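Local coordinates for protein putative hexose oxidase (Nonomuraea sp. ATCC 39727, PDB 5AWV) that is a glycopeptide hexose oxidase with covalently bound FAD that probably oxidises a sugar of teicoplanin-type antibiotics, at residues Leu295-Glu300 / Val398-Tyr403; Ser364-Gly369 / Asn427-Trp432; Val383-Thr388 / Val445-Ala450; Asp391-Gly396 / Glu438-Thr443. All coordinates share one frame; numbering follows the deposited sequence.

Contact 1: Leu295-Glu300 / Val398-Tyr403; sequences LMIGNE and VWLIGY
M296 and W399 leave the sheet with the same first torsion, CG beside the backbone N and anti to the carbonyl carbon (chi1 -60° and -66°). Their side chains therefore run side by side off one face. M296 then bends at chi3 (81°), and the bend swings its methyl CE over the indole. CE lies over one face of the six-membered ring, offset toward the rim, 3.8 Å from the ring centroid. Its nearest ring atom is W399 CZ2, 3.4 Å from M296 CE. This is a CH-pi contact. The sulfur SD of M296 stands farther above the same face, 4.9 Å from the centroid, a distant Met-aromatic contact. The indole N-H of W399 bonds to the hydroxyl of Y395, which helps hold the ring's rotation. L295, I297, V398 and L400 occupy the other face of the sheet. CD1 of L400 receives L295 CD2 at 4.0 Å and I297 CD1 at 3.8 Å, so three branched side chains close into one apolar patch. Four backbone bonds join the antiparallel strands, two in each hydrogen-bonded pair, L295 with L400 and I297 with V398. M296 and W399 form the non-hydrogen-bonded pair between them. There W399 CA sits 3.3 Å from L295 O in a CA-H...O contact. The M296-W399 face looks toward the active site, where both side chains pack on a modified side chain of the bound peptide and W399 also touches the aminoglucuronic acid. The opposite face lies under helix 264-280. In the sheet, strands 309-316 and 424-432 flank the pair.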
# COMPACT_ATOMS: atom_id res chain seq x y z
N LEU A 295 -3.68 8.76 -16.89
CA LEU A 295 -3.08 8.81 -18.20
C LEU A 295 -1.82 8.01 -18.21
O LEU A 295 -0.87 8.36 -17.60
CB LEU A 295 -2.93 10.26 -18.68
CG LEU A 295 -2.28 10.48 -20.08
CD1 LEU A 295 -3.07 9.81 -21.22
CD2 LEU A 295 -2.06 11.93 -20.37
N MET A 296 -1.83 6.90 -18.95
CA MET A 296 -0.75 5.96 -18.92
C MET A 296 -0.02 6.08 -20.26
O MET A 296 -0.61 5.78 -21.29
CB MET A 296 -1.28 4.60 -18.70
CG MET A 296 -2.07 4.43 -17.35
SD MET A 296 -3.16 2.99 -17.36
CE MET A 296 -1.90 1.81 -16.99
N ILE A 297 1.20 6.59 -20.22
CA ILE A 297 1.98 6.92 -21.38
C ILE A 297 3.08 5.87 -21.39
O ILE A 297 4.19 6.09 -20.92
CB ILE A 297 2.53 8.33 -21.35
CG1 ILE A 297 1.46 9.37 -21.05
CG2 ILE A 297 3.22 8.65 -22.68
CD1 ILE A 297 2.05 10.68 -20.66
N GLY A 298 2.75 4.73 -21.99
CA GLY A 298 3.59 3.56 -21.98
C GLY A 298 3.83 3.01 -23.38
O GLY A 298 3.09 3.34 -24.31
N ASN A 299 4.91 2.22 -23.53
CA ASN A 299 5.02 1.36 -24.74
C ASN A 299 4.09 0.14 -24.62
O ASN A 299 3.63 -0.27 -23.51
CB ASN A 299 6.48 0.98 -25.10
CG ASN A 299 7.13 0.07 -24.06
OD1 ASN A 299 7.02 0.31 -22.87
ND2 ASN A 299 7.73 -1.00 -24.50
N GLU A 300 3.77 -0.40 -25.79
CA GLU A 300 2.88 -1.60 -25.93
C GLU A 300 3.69 -2.87 -25.70
O GLU A 300 4.72 -3.05 -26.33
CB GLU A 300 2.29 -1.74 -27.33
CG GLU A 300 1.93 -0.45 -28.06
CD GLU A 300 0.45 -0.15 -28.01
OE1 GLU A 300 -0.34 -1.01 -28.46
OE2 GLU A 300 0.11 0.96 -27.53
N VAL A 398 5.24 6.81 -18.32
CA VAL A 398 4.87 7.90 -17.39
C VAL A 398 3.38 7.79 -17.15
O VAL A 398 2.59 7.80 -18.13
CB VAL A 398 5.19 9.26 -17.96
CG1 VAL A 398 4.72 10.38 -16.99
CG2 VAL A 398 6.67 9.33 -18.21
N TRP A 399 2.97 7.65 -15.89
CA TRP A 399 1.56 7.62 -15.51
C TRP A 399 1.22 8.91 -14.73
O TRP A 399 1.98 9.27 -13.81
CB TRP A 399 1.22 6.42 -14.61
CG TRP A 399 1.35 5.10 -15.22
CD1 TRP A 399 1.87 4.80 -16.46
CD2 TRP A 399 0.97 3.85 -14.64
NE1 TRP A 399 1.83 3.46 -16.66
CE2 TRP A 399 1.27 2.85 -15.56
CE3 TRP A 399 0.36 3.50 -13.43
CZ2 TRP A 399 1.02 1.49 -15.30
CZ3 TRP A 399 0.08 2.16 -13.17
CH2 TRP A 399 0.44 1.17 -14.09
N LEU A 400 0.13 9.56 -15.11
CA LEU A 400 -0.31 10.79 -14.50
C LEU A 400 -1.65 10.41 -13.85
O LEU A 400 -2.63 10.09 -14.54
CB LEU A 400 -0.46 11.86 -15.53
CG LEU A 400 0.88 12.34 -16.17
CD1 LEU A 400 0.72 12.62 -17.64
CD2 LEU A 400 1.37 13.58 -15.46
N ILE A 401 -1.65 10.29 -12.52
CA ILE A 401 -2.74 9.66 -11.77
C ILE A 401 -3.55 10.73 -11.10
O ILE A 401 -2.95 11.55 -10.36
CB ILE A 401 -2.11 8.71 -10.70
CG1 ILE A 401 -1.11 7.69 -11.34
CG2 ILE A 401 -3.13 7.94 -9.93
CD1 ILE A 401 -0.24 7.02 -10.27
N GLY A 402 -4.84 10.76 -11.39
CA GLY A 402 -5.80 11.71 -10.79
C GLY A 402 -5.74 11.71 -9.26
O GLY A 402 -5.72 10.67 -8.68
N TYR A 403 -5.66 12.89 -8.68
CA TYR A 403 -5.57 13.08 -7.22
C TYR A 403 -6.31 14.36 -6.81
O TYR A 403 -7.05 14.89 -7.58
CB TYR A 403 -4.14 13.09 -6.80
CG TYR A 403 -3.87 12.82 -5.32
CD1 TYR A 403 -4.30 11.67 -4.73
CD2 TYR A 403 -3.20 13.78 -4.54
CE1 TYR A 403 -4.04 11.40 -3.40
CE2 TYR A 403 -2.86 13.54 -3.20
CZ TYR A 403 -3.31 12.36 -2.62
OH TYR A 403 -3.02 12.08 -1.30

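Contact 2: Ser364-Gly369 / Asn427-Trp432; sequences SKTKAG and NYITGW. With N1L (2-amino-2-deoxy-beta-D-glucopyranuronic acid), chain B; T55 (8-methylnonanoic acid), chain Z.
S364-G369 and N427-W432 run antiparallel, with four backbone bonds in the pairs K365-T430 and K367-Y428, such as K367 N to Y428 O at 2.8 Å. On the face toward the bound sugar, T366 and I429 lie side by side and point the same way. The hydroxyl of T366 is beside its backbone N (chi1 -63°), and OG1 lies 2.7 Å from O3 of the aminoglucuronic acid, a probable hydrogen bond, though its proton may go to another acceptor. CG1 of I429 packs on T366 OG1 at 3.9 Å, and the amide of N427 borders the same sugar. G431 has no side chain, and the acyl chain of the 8-methylnonanoic acid passes close, its CAH 3.8 Å from G431 CA. On the other face, the edge of the Y428 ring brings CD1 to 3.7 Å from K367 O. The indole of W432 folds back over S364, with CZ3 3.7 Å from S364 CA. The lysine ends lead away from the strand pair. NZ of K365 forms a salt bridge with D475, and NZ of K367 forms salt bridges with both D475 and D477. Y428 OH bonds to the hydroxyl of Y453, and T430 OG1 to the carbonyl of Y395. Strand 363-371 is the edge strand within this chain. Strand 424-432 continues the sheet to strand 395-402, while helix 438-452 packs against the Y428-T430 face.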
# COMPACT_ATOMS: atom_id res chain seq x y z
N SER A 364 11.22 -4.15 -11.43
CA SER A 364 10.83 -2.83 -11.87
C SER A 364 11.44 -1.75 -11.00
O SER A 364 11.90 -2.01 -9.89
CB SER A 364 9.28 -2.77 -11.88
OG SER A 364 8.79 -2.71 -10.56
N LYS A 365 11.45 -0.53 -11.50
CA LYS A 365 11.83 0.66 -10.74
C LYS A 365 10.84 1.75 -11.06
O LYS A 365 10.61 2.06 -12.25
CB LYS A 365 13.21 1.12 -11.16
CG LYS A 365 13.66 2.46 -10.64
CD LYS A 365 13.98 2.37 -9.22
CE LYS A 365 14.57 3.65 -8.69
NZ LYS A 365 14.69 3.53 -7.21
N THR A 366 10.26 2.35 -10.01
CA THR A 366 9.35 3.40 -10.16
C THR A 366 9.90 4.59 -9.40
O THR A 366 10.40 4.45 -8.27
CB THR A 366 7.96 3.03 -9.58
OG1 THR A 366 7.39 1.95 -10.27
CG2 THR A 366 7.00 4.21 -9.67
N LYS A 367 9.88 5.74 -10.01
CA LYS A 367 10.27 7.01 -9.42
C LYS A 367 9.03 7.86 -9.42
O LYS A 367 8.13 7.62 -10.24
CB LYS A 367 11.44 7.65 -10.17
CG LYS A 367 12.61 6.72 -10.31
CD LYS A 367 13.78 7.17 -11.13
CE LYS A 367 14.39 8.44 -10.60
NZ LYS A 367 15.16 8.24 -9.34
N ALA A 368 8.94 8.85 -8.56
CA ALA A 368 7.62 9.56 -8.38
C ALA A 368 7.74 11.03 -8.01
O ALA A 368 8.78 11.50 -7.52
CB ALA A 368 6.85 8.82 -7.24
N GLY A 369 6.68 11.77 -8.28
CA GLY A 369 6.54 13.19 -7.95
C GLY A 369 5.08 13.52 -7.78
O GLY A 369 4.20 12.80 -8.31
N ASN A 427 4.08 9.05 -11.89
CA ASN A 427 5.01 8.00 -11.79
C ASN A 427 5.80 7.79 -13.08
O ASN A 427 5.29 7.95 -14.20
CB ASN A 427 4.32 6.68 -11.41
CG ASN A 427 3.90 6.65 -9.93
OD1 ASN A 427 4.22 7.54 -9.17
ND2 ASN A 427 3.17 5.64 -9.55
N TYR A 428 7.05 7.47 -12.88
CA TYR A 428 8.06 7.19 -13.92
C TYR A 428 8.55 5.80 -13.71
O TYR A 428 9.27 5.49 -12.74
CB TYR A 428 9.17 8.27 -13.84
CG TYR A 428 8.68 9.73 -13.84
CD1 TYR A 428 8.36 10.36 -12.65
CD2 TYR A 428 8.54 10.48 -15.01
CE1 TYR A 428 7.97 11.66 -12.60
CE2 TYR A 428 8.13 11.80 -14.96
CZ TYR A 428 7.84 12.38 -13.75
OH TYR A 428 7.39 13.67 -13.71
N ILE A 429 8.17 4.89 -14.63
CA ILE A 429 8.19 3.46 -14.45
C ILE A 429 9.01 2.74 -15.49
O ILE A 429 8.95 3.10 -16.65
CB ILE A 429 6.78 2.87 -14.53
CG1 ILE A 429 5.87 3.54 -13.50
CG2 ILE A 429 6.73 1.36 -14.22
CD1 ILE A 429 4.42 3.40 -13.84
N THR A 430 9.84 1.80 -15.07
CA THR A 430 10.39 0.83 -16.05
C THR A 430 10.44 -0.52 -15.40
O THR A 430 10.57 -0.66 -14.19
CB THR A 430 11.81 1.33 -16.54
OG1 THR A 430 12.31 0.46 -17.59
CG2 THR A 430 12.85 1.31 -15.40
N GLY A 431 10.31 -1.56 -16.22
CA GLY A 431 10.33 -2.96 -15.79
C GLY A 431 11.14 -3.79 -16.82
O GLY A 431 11.21 -3.43 -18.01
N TRP A 432 11.78 -4.85 -16.35
CA TRP A 432 12.62 -5.65 -17.24
C TRP A 432 12.48 -7.13 -16.92
O TRP A 432 12.28 -7.51 -15.75
CB TRP A 432 14.06 -5.14 -17.19
CG TRP A 432 14.65 -5.16 -15.85
CD1 TRP A 432 15.37 -6.19 -15.29
CD2 TRP A 432 14.57 -4.14 -14.86
NE1 TRP A 432 15.71 -5.86 -14.01
CE2 TRP A 432 15.24 -4.61 -13.72
CE3 TRP A 432 13.96 -2.88 -14.80
CZ2 TRP A 432 15.38 -3.84 -12.59
CZ3 TRP A 432 14.04 -2.18 -13.67
CH2 TRP A 432 14.74 -2.64 -12.56
C1 N1L B . 1.32 -0.71 -10.22
C2 N1L B . 2.75 -0.20 -10.78
C3 N1L B . 3.52 0.67 -9.77
C4 N1L B . 2.61 1.81 -9.38
C5 N1L B . 1.39 1.25 -8.61
C6 N1L B . 0.46 2.36 -8.05
N2 N1L B . 3.63 -1.29 -11.20
O3 N1L B . 4.76 1.25 -10.39
O4 N1L B . 3.36 2.86 -8.58
O5 N1L B . 0.57 0.43 -9.54
O6B N1L B . -0.56 2.79 -8.94
O6A N1L B . 1.16 3.51 -7.81
CAD T55 Z . 8.97 -5.24 -18.86
CAE T55 Z . 8.23 -6.38 -18.21
CAG T55 Z . 6.90 -5.90 -17.64
CAH T55 Z . 7.16 -4.95 -16.46
CAI T55 Z . 5.86 -4.28 -16.00
CAJ T55 Z . 6.12 -3.35 -14.82
CAK T55 Z . 4.81 -3.11 -14.12
CAL T55 Z . 4.99 -2.36 -12.78
CAF T55 Z . 8.00 -7.45 -19.26
C T55 Z . 3.59 -2.04 -12.23
O T55 Z . 2.54 -2.41 -12.79

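Contact 3: Val383-Thr388 / Val445-Ala450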
# COMPACT_ATOMS: atom_id res chain seq x y z
N VAL A 383 9.55 14.53 -21.35
CA VAL A 383 8.84 13.26 -21.39
C VAL A 383 8.82 12.66 -22.84
O VAL A 383 9.07 11.46 -23.05
CB VAL A 383 7.41 13.43 -20.85
CG1 VAL A 383 6.62 12.21 -21.07
CG2 VAL A 383 7.41 13.81 -19.35
N TYR A 384 8.41 13.50 -23.81
CA TYR A 384 8.33 13.02 -25.23
C TYR A 384 9.65 12.47 -25.65
O TYR A 384 9.67 11.40 -26.22
CB TYR A 384 7.90 14.12 -26.16
CG TYR A 384 7.64 13.61 -27.54
CD1 TYR A 384 6.55 12.84 -27.78
CD2 TYR A 384 8.51 13.90 -28.62
CE1 TYR A 384 6.24 12.35 -29.01
CE2 TYR A 384 8.21 13.40 -29.89
CZ TYR A 384 7.10 12.62 -30.06
OH TYR A 384 6.73 12.07 -31.23
N GLU A 385 10.72 13.20 -25.40
CA GLU A 385 12.04 12.82 -25.82
C GLU A 385 12.45 11.47 -25.27
O GLU A 385 12.89 10.61 -26.02
CB GLU A 385 13.07 13.92 -25.48
CG GLU A 385 14.57 13.54 -25.40
CD GLU A 385 15.11 12.73 -26.57
OE1 GLU A 385 16.14 11.99 -26.40
OE2 GLU A 385 14.50 12.84 -27.68
N ASN A 386 12.33 11.25 -23.94
CA ASN A 386 12.70 9.97 -23.41
C ASN A 386 11.75 8.84 -23.79
O ASN A 386 12.16 7.65 -24.03
CB ASN A 386 12.93 10.17 -21.86
CG ASN A 386 14.11 11.01 -21.56
OD1 ASN A 386 15.21 10.52 -21.52
ND2 ASN A 386 13.93 12.28 -21.34
N MET A 387 10.46 9.13 -23.92
CA MET A 387 9.52 8.08 -24.28
C MET A 387 9.65 7.60 -25.77
O MET A 387 9.13 6.55 -26.11
CB MET A 387 8.05 8.54 -24.06
CG MET A 387 7.56 8.55 -22.60
SD MET A 387 7.84 7.03 -21.71
CE MET A 387 6.88 5.90 -22.70
N THR A 388 10.22 8.44 -26.62
CA THR A 388 10.45 8.09 -28.01
C THR A 388 11.83 7.54 -28.27
O THR A 388 12.11 7.18 -29.41
CB THR A 388 10.15 9.29 -28.95
OG1 THR A 388 10.84 10.47 -28.54
CG2 THR A 388 8.74 9.55 -28.94
N VAL A 445 15.20 5.20 -16.96
CA VAL A 445 14.20 5.86 -16.08
C VAL A 445 14.82 7.03 -15.31
O VAL A 445 14.17 8.09 -15.13
CB VAL A 445 13.51 4.79 -15.18
CG1 VAL A 445 14.39 4.41 -13.99
CG2 VAL A 445 12.17 5.26 -14.74
N ARG A 446 16.10 6.88 -14.90
CA ARG A 446 16.80 7.91 -14.23
C ARG A 446 17.06 9.10 -15.13
O ARG A 446 16.97 10.25 -14.69
CB ARG A 446 18.11 7.45 -13.56
CG ARG A 446 17.87 6.50 -12.43
CD ARG A 446 19.12 5.75 -12.05
NE ARG A 446 18.91 5.09 -10.76
CZ ARG A 446 19.63 4.09 -10.29
NH1 ARG A 446 20.67 3.60 -10.97
NH2 ARG A 446 19.34 3.59 -9.10
N LYS A 447 17.30 8.85 -16.42
CA LYS A 447 17.49 9.99 -17.34
C LYS A 447 16.14 10.70 -17.51
O LYS A 447 16.11 11.89 -17.50
CB LYS A 447 18.09 9.55 -18.72
CG LYS A 447 18.35 10.68 -19.68
CD LYS A 447 18.83 10.17 -21.06
CE LYS A 447 19.03 11.40 -21.97
NZ LYS A 447 17.72 11.79 -22.58
N LEU A 448 15.07 9.95 -17.75
CA LEU A 448 13.71 10.49 -17.87
C LEU A 448 13.38 11.43 -16.69
O LEU A 448 12.98 12.60 -16.87
CB LEU A 448 12.73 9.35 -17.96
CG LEU A 448 11.24 9.66 -17.71
CD1 LEU A 448 10.73 10.62 -18.74
CD2 LEU A 448 10.46 8.36 -17.77
N TYR A 449 13.70 10.94 -15.47
CA TYR A 449 13.36 11.67 -14.26
C TYR A 449 14.18 12.89 -14.13
O TYR A 449 13.64 13.95 -13.95
CB TYR A 449 13.50 10.74 -13.05
CG TYR A 449 12.89 11.21 -11.76
CD1 TYR A 449 11.56 10.91 -11.48
CD2 TYR A 449 13.71 11.68 -10.73
CE1 TYR A 449 11.01 11.15 -10.22
CE2 TYR A 449 13.18 11.94 -9.47
CZ TYR A 449 11.82 11.69 -9.24
OH TYR A 449 11.29 11.96 -7.99
N ALA A 450 15.51 12.75 -14.27
CA ALA A 450 16.45 13.86 -14.18
C ALA A 450 16.17 14.92 -15.27
O ALA A 450 16.24 16.12 -14.99
CB ALA A 450 17.89 13.37 -14.28
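NZ of K447 is held by two groups: it gives a hydrogen bond to OD1 of N386 at 3.0 Å and forms a salt bridge with OD2 of D451. The ammonium comes to the side of the amide oxygen, with a C=O...N angle of 125°, and is tilted from the amide plane. K447 reaches it with an extended chain that bends only at its last torsion (chi4 -83°). D451 closes the polar cluster, because its OD2 also accepts from ND2 of N386. That bond, with another from ND2 to the carbonyl of A382, fixes the turn of the amide. OE1 of E385 lies 4.1 Å from K447 NZ, too far for a salt bridge, though opposite charge may still favour the pairing. Beneath the polar rim the contact is apolar. CD1 of L448 touches N386 CB at 3.8 Å and V383 CA at 4.2 Å. L448 also packs on Y428 of the sheet, and V383 on F267 of helix 264-280. The helix segments run antiparallel (168°), with their axes 9.5 Å apart. The two helices lie on one face of an antiparallel sheet, an arrangement consistent with the substrate domain of berberine-bridge-type flavoproteins.

Contact 4: Asp391-Gly396 / Glu438-Thr443. With T55 (8-methylnonanoic acid), chain Z.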
# COMPACT_ATOMS: atom_id res chain seq x y z
N ASP A 391 15.03 2.36 -26.93
CA ASP A 391 15.52 1.14 -27.53
C ASP A 391 16.14 0.27 -26.44
O ASP A 391 16.92 0.75 -25.63
CB ASP A 391 16.55 1.45 -28.63
CG ASP A 391 15.89 2.00 -29.92
OD1 ASP A 391 14.68 1.73 -30.16
OD2 ASP A 391 16.59 2.70 -30.71
N GLY A 392 15.74 -0.97 -26.42
CA GLY A 392 16.21 -1.94 -25.44
C GLY A 392 15.39 -1.95 -24.16
O GLY A 392 15.62 -2.78 -23.30
N ILE A 393 14.40 -1.08 -24.05
CA ILE A 393 13.60 -0.97 -22.83
C ILE A 393 12.40 -1.82 -22.99
O ILE A 393 11.60 -1.58 -23.91
CB ILE A 393 13.18 0.48 -22.56
CG1 ILE A 393 14.40 1.37 -22.59
CG2 ILE A 393 12.33 0.54 -21.26
CD1 ILE A 393 15.48 0.91 -21.59
N ASP A 394 12.27 -2.85 -22.15
CA ASP A 394 11.12 -3.72 -22.17
C ASP A 394 9.79 -3.03 -21.90
O ASP A 394 8.81 -3.23 -22.64
CB ASP A 394 11.28 -4.88 -21.16
CG ASP A 394 12.42 -5.87 -21.52
OD1 ASP A 394 12.96 -5.78 -22.63
OD2 ASP A 394 12.78 -6.70 -20.65
N TYR A 395 9.71 -2.28 -20.80
CA TYR A 395 8.53 -1.43 -20.51
C TYR A 395 9.01 -0.19 -19.87
O TYR A 395 9.90 -0.25 -19.03
CB TYR A 395 7.54 -2.10 -19.55
CG TYR A 395 6.35 -1.21 -19.21
CD1 TYR A 395 5.37 -0.93 -20.16
CD2 TYR A 395 6.16 -0.69 -17.91
CE1 TYR A 395 4.28 -0.11 -19.89
CE2 TYR A 395 5.06 0.10 -17.59
CZ TYR A 395 4.14 0.42 -18.57
OH TYR A 395 3.06 1.18 -18.27
N GLY A 396 8.53 0.94 -20.39
CA GLY A 396 8.81 2.21 -19.83
C GLY A 396 7.55 3.03 -19.96
O GLY A 396 6.82 2.93 -20.99
N GLU A 438 19.04 -5.04 -16.18
CA GLU A 438 18.73 -4.01 -15.16
C GLU A 438 19.42 -2.65 -15.38
O GLU A 438 18.78 -1.62 -15.28
CB GLU A 438 19.08 -4.51 -13.73
CG GLU A 438 18.97 -3.41 -12.68
CD GLU A 438 19.33 -3.87 -11.30
OE1 GLU A 438 18.44 -4.23 -10.51
OE2 GLU A 438 20.52 -3.84 -10.99
N ALA A 439 20.73 -2.63 -15.63
CA ALA A 439 21.45 -1.38 -15.63
C ALA A 439 20.95 -0.45 -16.73
O ALA A 439 20.85 0.76 -16.54
CB ALA A 439 22.97 -1.60 -15.76
N LYS A 440 20.61 -1.02 -17.88
CA LYS A 440 20.13 -0.23 -19.03
C LYS A 440 18.72 0.42 -18.74
O LYS A 440 18.45 1.58 -19.12
CB LYS A 440 20.05 -1.15 -20.23
CG LYS A 440 19.74 -0.47 -21.52
CD LYS A 440 19.59 -1.53 -22.62
CE LYS A 440 19.19 -0.90 -23.96
NZ LYS A 440 20.21 0.01 -24.58
N HIS A 441 17.87 -0.33 -18.05
CA HIS A 441 16.55 0.20 -17.64
C HIS A 441 16.65 1.25 -16.53
O HIS A 441 16.00 2.27 -16.60
CB HIS A 441 15.65 -0.88 -17.20
CG HIS A 441 15.25 -1.82 -18.28
ND1 HIS A 441 16.15 -2.67 -18.89
CD2 HIS A 441 14.05 -2.04 -18.88
CE1 HIS A 441 15.52 -3.38 -19.81
NE2 HIS A 441 14.26 -3.02 -19.83
N LEU A 442 17.48 1.02 -15.51
CA LEU A 442 17.74 2.03 -14.52
C LEU A 442 18.24 3.29 -15.16
O LEU A 442 17.83 4.37 -14.80
CB LEU A 442 18.74 1.55 -13.47
CG LEU A 442 18.26 0.37 -12.56
CD1 LEU A 442 19.27 0.08 -11.45
CD2 LEU A 442 16.91 0.60 -11.91
N THR A 443 19.15 3.15 -16.11
CA THR A 443 19.68 4.31 -16.79
C THR A 443 18.61 5.16 -17.47
O THR A 443 18.62 6.38 -17.36
CB THR A 443 20.78 3.89 -17.82
OG1 THR A 443 21.91 3.37 -17.07
CG2 THR A 443 21.23 5.07 -18.63
CAD T55 Z . 8.97 -5.24 -18.86
CAE T55 Z . 8.23 -6.38 -18.21
CAG T55 Z . 6.90 -5.90 -17.64
CAH T55 Z . 7.16 -4.95 -16.46
CAI T55 Z . 5.86 -4.28 -16.00
CAJ T55 Z . 6.12 -3.35 -14.82
CAK T55 Z . 4.81 -3.11 -14.12
CAL T55 Z . 4.99 -2.36 -12.78
CAF T55 Z . 8.00 -7.45 -19.26
C T55 Z . 3.59 -2.04 -12.23
O T55 Z . 2.54 -2.41 -12.79
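I393 lays its methyl CD1 over the centre of one face of the H441 imidazole, 4.3 Å from the ring centroid, in a CH-pi contact. The two side chains slide past each other in opposite directions, and CG2 of I393 also comes to 3.9 Å from H441 CD2. H441 turns its CG beside the backbone N (chi1 -66°), which brings the ring from the helix to the main chain of 391-396. There NE2 accepts the backbone N-H of D394 at 3.1 Å. The bond is nearly straight at hydrogen (167°), though the donor is tilted 25° from the ring plane. On the other side of the ring, ND1 bonds to the carbonyl O of N437. The side chains of D394 and H441 cross at about a right angle, and the carboxylate stays clear of NE2. Its OD2 bonds instead to the backbone N of A433. The preceding helix residue, K440, stretches over the exposed bend at G392. Its CE lies 3.3 Å from D391 O and 3.5 Å from G392 CA. G392 has a positive phi that calls for glycine, and the lysine chain fills the side where a CB would point. Past this bend the chain enters strand 395-402 and meets the bound 8-methylnonanoic acid, whose CAD is 3.3 Å from D394 CB and 3.5 Å from Y395 CB. W432 also packs on the H441 ring. With NE2 accepting and ND1 facing a carbonyl, the geometry is consistent with a neutral imidazole carrying its proton on ND1. The ring thus ties the first turn of helix 438-452 to the main chain bordering the acyl pocket.

Contacts 1 and 2 are buried strand pairings in one antiparallel sheet, where strands 395-402 and 424-432 are neighbours. W399 and I429 pack together between them. Their regular backbone bonding differs from contacts 3 and 4, which depend on side chains of helix 438-452. Contact 3 pairs that helix with helix 377-387 behind the sheet, where a polar cluster sits above leucine packing. Contact 4 lies partly at the surface and ties the helix start to the approach of strand 395-402. N299 links contact 1 to contact 4 through the backbone of D394 and G396. Contacts 2 and 4 both touch the acyl chain, whereas contact 3 lies away from the annotated sites.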